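Local atomic coordinates of protein ElaA (PDB entry 5Z6N), a protein that probably acts as an N-acetyltransferase of the GNAT superfamily, using acetyl coenzyme A as the acetyl donor. Residues D47-L52 / L100-H105. Sequence-based numbering, arbitrary orientation.
Sequences DNRHIL and LETCTH
The hydroxyl OG1 of Thr102, which meets Ile51 across the contact, is hydrogen-bonded to the carbonyl oxygen of Lys98, one turn back in its own helix, and, weakly, to OD2 of Asp6. OD1 of that carboxylate, which lies outside both segments, forms a salt bridge with NE of Arg49, so one acid from strand 3-8 links Arg49 of the strand to Thr102 of the helix. Between the two segments themselves the contact is van der Waals packing, with 128 Å² buried in total. Thr102 is its centre on the helix and meets two residues of the strand, Arg49 and Ile51. Its methyl CG2 sits 3.8 Å from NE of Arg49 and equally far from CD of that arginine, at an oblique angle to the guanidinium. With CG2 anti to the backbone N and OG1 beside it (chi1 -60°), the two branches of Thr102 separate their tasks: the methyl touches the arginine at CD and NE, while the hydroxyl oxygen is also touched by the isoleucine methyl, a van der Waals contact. There CD1 of Ile51 comes within 3.5 Å of Thr102 OG1, and 4.0 Å from Thr102 CB, the two side chains meeting end to end. At the backbone the segments stay well apart, 8.9 Å between CA of Arg49 and CA of Thr102, so that side chains alone bridge the gap. The buried contact thus packs helix 91-106 against strand 49-54, which lies between strands 3-8 and 59-67 in the mixed sheet of this GNAT fold, while Leu100 and Cys103, whose side chains leave the same helix away from strand 49-54, touch strand 75-82, Leu100 at Ile77 and Cys103 at both Val75 and Ile77.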
loop_
_atom_site.group_PDB
_atom_site.type_symbol
_atom_site.label_atom_id
_atom_site.label_comp_id
_atom_site.label_asym_id
_atom_site.label_seq_id
_atom_site.Cartn_x
_atom_site.Cartn_y
_atom_site.Cartn_z
ATOM N N ASP B 47 -5.070 0.955 -19.785
ATOM C CA ASP B 47 -4.131 0.009 -20.376
ATOM C C ASP B 47 -2.809 -0.036 -19.617
ATOM O O ASP B 47 -1.755 -0.288 -20.212
ATOM C CB ASP B 47 -3.883 0.355 -21.846
ATOM C CG ASP B 47 -3.850 -0.870 -22.738
ATOM O OD1 ASP B 47 -4.589 -1.837 -22.451
ATOM O OD2 ASP B 47 -3.094 -0.864 -23.731
ATOM N N ASN B 48 -2.845 0.213 -18.313
ATOM C CA ASN B 48 -1.635 0.365 -17.522
ATOM C C ASN B 48 -1.092 -0.993 -17.103
ATOM O O ASN B 48 -1.849 -1.891 -16.726
ATOM C CB ASN B 48 -1.905 1.231 -16.294
ATOM C CG ASN B 48 -2.218 2.665 -16.659
ATOM O OD1 ASN B 48 -1.929 3.112 -17.768
ATOM N ND2 ASN B 48 -2.804 3.399 -15.726
ATOM N N ARG B 49 0.231 -1.124 -17.167
ATOM C CA ARG B 49 0.922 -2.385 -16.946
ATOM C C ARG B 49 1.902 -2.237 -15.791
ATOM O O ARG B 49 2.312 -1.129 -15.432
ATOM C CB ARG B 49 1.688 -2.828 -18.204
ATOM C CG ARG B 49 0.995 -2.481 -19.514
ATOM C CD ARG B 49 1.628 -3.203 -20.693
ATOM N NE ARG B 49 2.049 -4.552 -20.336
ATOM C CZ ARG B 49 1.350 -5.644 -20.631
ATOM N NH1 ARG B 49 0.198 -5.541 -21.277
ATOM N NH2 ARG B 49 1.790 -6.841 -20.271
ATOM N N HIS B 50 2.290 -3.376 -15.223
ATOM C CA HIS B 50 3.293 -3.427 -14.171
ATOM C C HIS B 50 4.346 -4.472 -14.514
ATOM O O HIS B 50 4.030 -5.533 -15.066
ATOM C CB HIS B 50 2.674 -3.748 -12.802
ATOM C CG HIS B 50 1.429 -2.968 -12.493
ATOM N ND1 HIS B 50 0.211 -3.237 -13.088
ATOM C CD2 HIS B 50 1.223 -1.908 -11.673
ATOM C CE1 HIS B 50 -0.693 -2.388 -12.629
ATOM N NE2 HIS B 50 -0.105 -1.570 -11.773
ATOM N N ILE B 51 5.597 -4.162 -14.186
ATOM C CA ILE B 51 6.728 -5.036 -14.457
ATOM C C ILE B 51 7.387 -5.376 -13.128
ATOM O O ILE B 51 7.716 -4.481 -12.343
ATOM C CB ILE B 51 7.708 -4.377 -15.441
ATOM C CG1 ILE B 51 7.008 -4.244 -16.796
ATOM C CG2 ILE B 51 9.002 -5.187 -15.558
ATOM C CD1 ILE B 51 7.686 -3.364 -17.775
ATOM N N LEU B 52 7.544 -6.675 -12.871
ATOM C CA LEU B 52 7.993 -7.186 -11.584
ATOM C C LEU B 52 9.223 -8.055 -11.791
ATOM O O LEU B 52 9.226 -8.932 -12.662
ATOM C CB LEU B 52 6.892 -8.010 -10.895
ATOM C CG LEU B 52 5.432 -7.547 -10.973
ATOM C CD1 LEU B 52 4.475 -8.584 -10.423
ATOM C CD2 LEU B 52 5.257 -6.261 -10.240
ATOM N N LEU B 100 11.203 -0.430 -21.228
ATOM C CA LEU B 100 11.137 0.287 -22.495
ATOM C C LEU B 100 10.764 -0.646 -23.641
ATOM O O LEU B 100 10.040 -0.244 -24.556
ATOM C CB LEU B 100 12.468 0.984 -22.775
ATOM C CG LEU B 100 12.750 2.172 -21.856
ATOM C CD1 LEU B 100 14.161 2.694 -22.081
ATOM C CD2 LEU B 100 11.721 3.271 -22.090
ATOM N N GLU B 101 11.243 -1.895 -23.606
ATOM C CA GLU B 101 10.778 -2.892 -24.566
ATOM C C GLU B 101 9.273 -3.095 -24.460
ATOM O O GLU B 101 8.621 -3.454 -25.448
ATOM C CB GLU B 101 11.513 -4.217 -24.347
ATOM C CG GLU B 101 10.988 -5.382 -25.185
ATOM C CD GLU B 101 11.523 -6.730 -24.724
ATOM O OE1 GLU B 101 12.030 -6.815 -23.583
ATOM O OE2 GLU B 101 11.423 -7.707 -25.496
ATOM N N THR B 102 8.704 -2.866 -23.274
ATOM C CA THR B 102 7.254 -2.909 -23.120
ATOM C C THR B 102 6.604 -1.643 -23.672
ATOM O O THR B 102 5.594 -1.722 -24.380
ATOM C CB THR B 102 6.891 -3.109 -21.648
ATOM O OG1 THR B 102 7.461 -4.339 -21.180
ATOM C CG2 THR B 102 5.378 -3.164 -21.472
ATOM N N CYS B 103 7.171 -0.475 -23.361
ATOM C CA CYS B 103 6.694 0.766 -23.967
ATOM C C CYS B 103 6.851 0.726 -25.481
ATOM O O CYS B 103 5.943 1.116 -26.223
ATOM C CB CYS B 103 7.447 1.963 -23.386
ATOM S SG CYS B 103 7.337 2.149 -21.594
ATOM N N THR B 104 8.011 0.265 -25.957
ATOM C CA THR B 104 8.245 0.132 -27.392
ATOM C C THR B 104 7.186 -0.751 -28.040
ATOM O O THR B 104 6.510 -0.342 -28.990
ATOM C CB THR B 104 9.644 -0.439 -27.643
ATOM O OG1 THR B 104 10.628 0.570 -27.386
ATOM C CG2 THR B 104 9.781 -0.927 -29.075
ATOM N N HIS B 105 7.027 -1.972 -27.525
ATOM C CA HIS B 105 6.098 -2.925 -28.120
ATOM C C HIS B 105 4.674 -2.384 -28.110
ATOM O O HIS B 105 4.049 -2.223 -29.165
ATOM C CB HIS B 105 6.175 -4.260 -27.376
ATOM C CG HIS B 105 5.455 -5.380 -28.063
ATOM N ND1 HIS B 105 5.568 -6.694 -27.661
ATOM C CD2 HIS B 105 4.614 -5.385 -29.124
ATOM C CE1 HIS B 105 4.829 -7.459 -28.443
ATOM N NE2 HIS B 105 4.238 -6.688 -29.339
#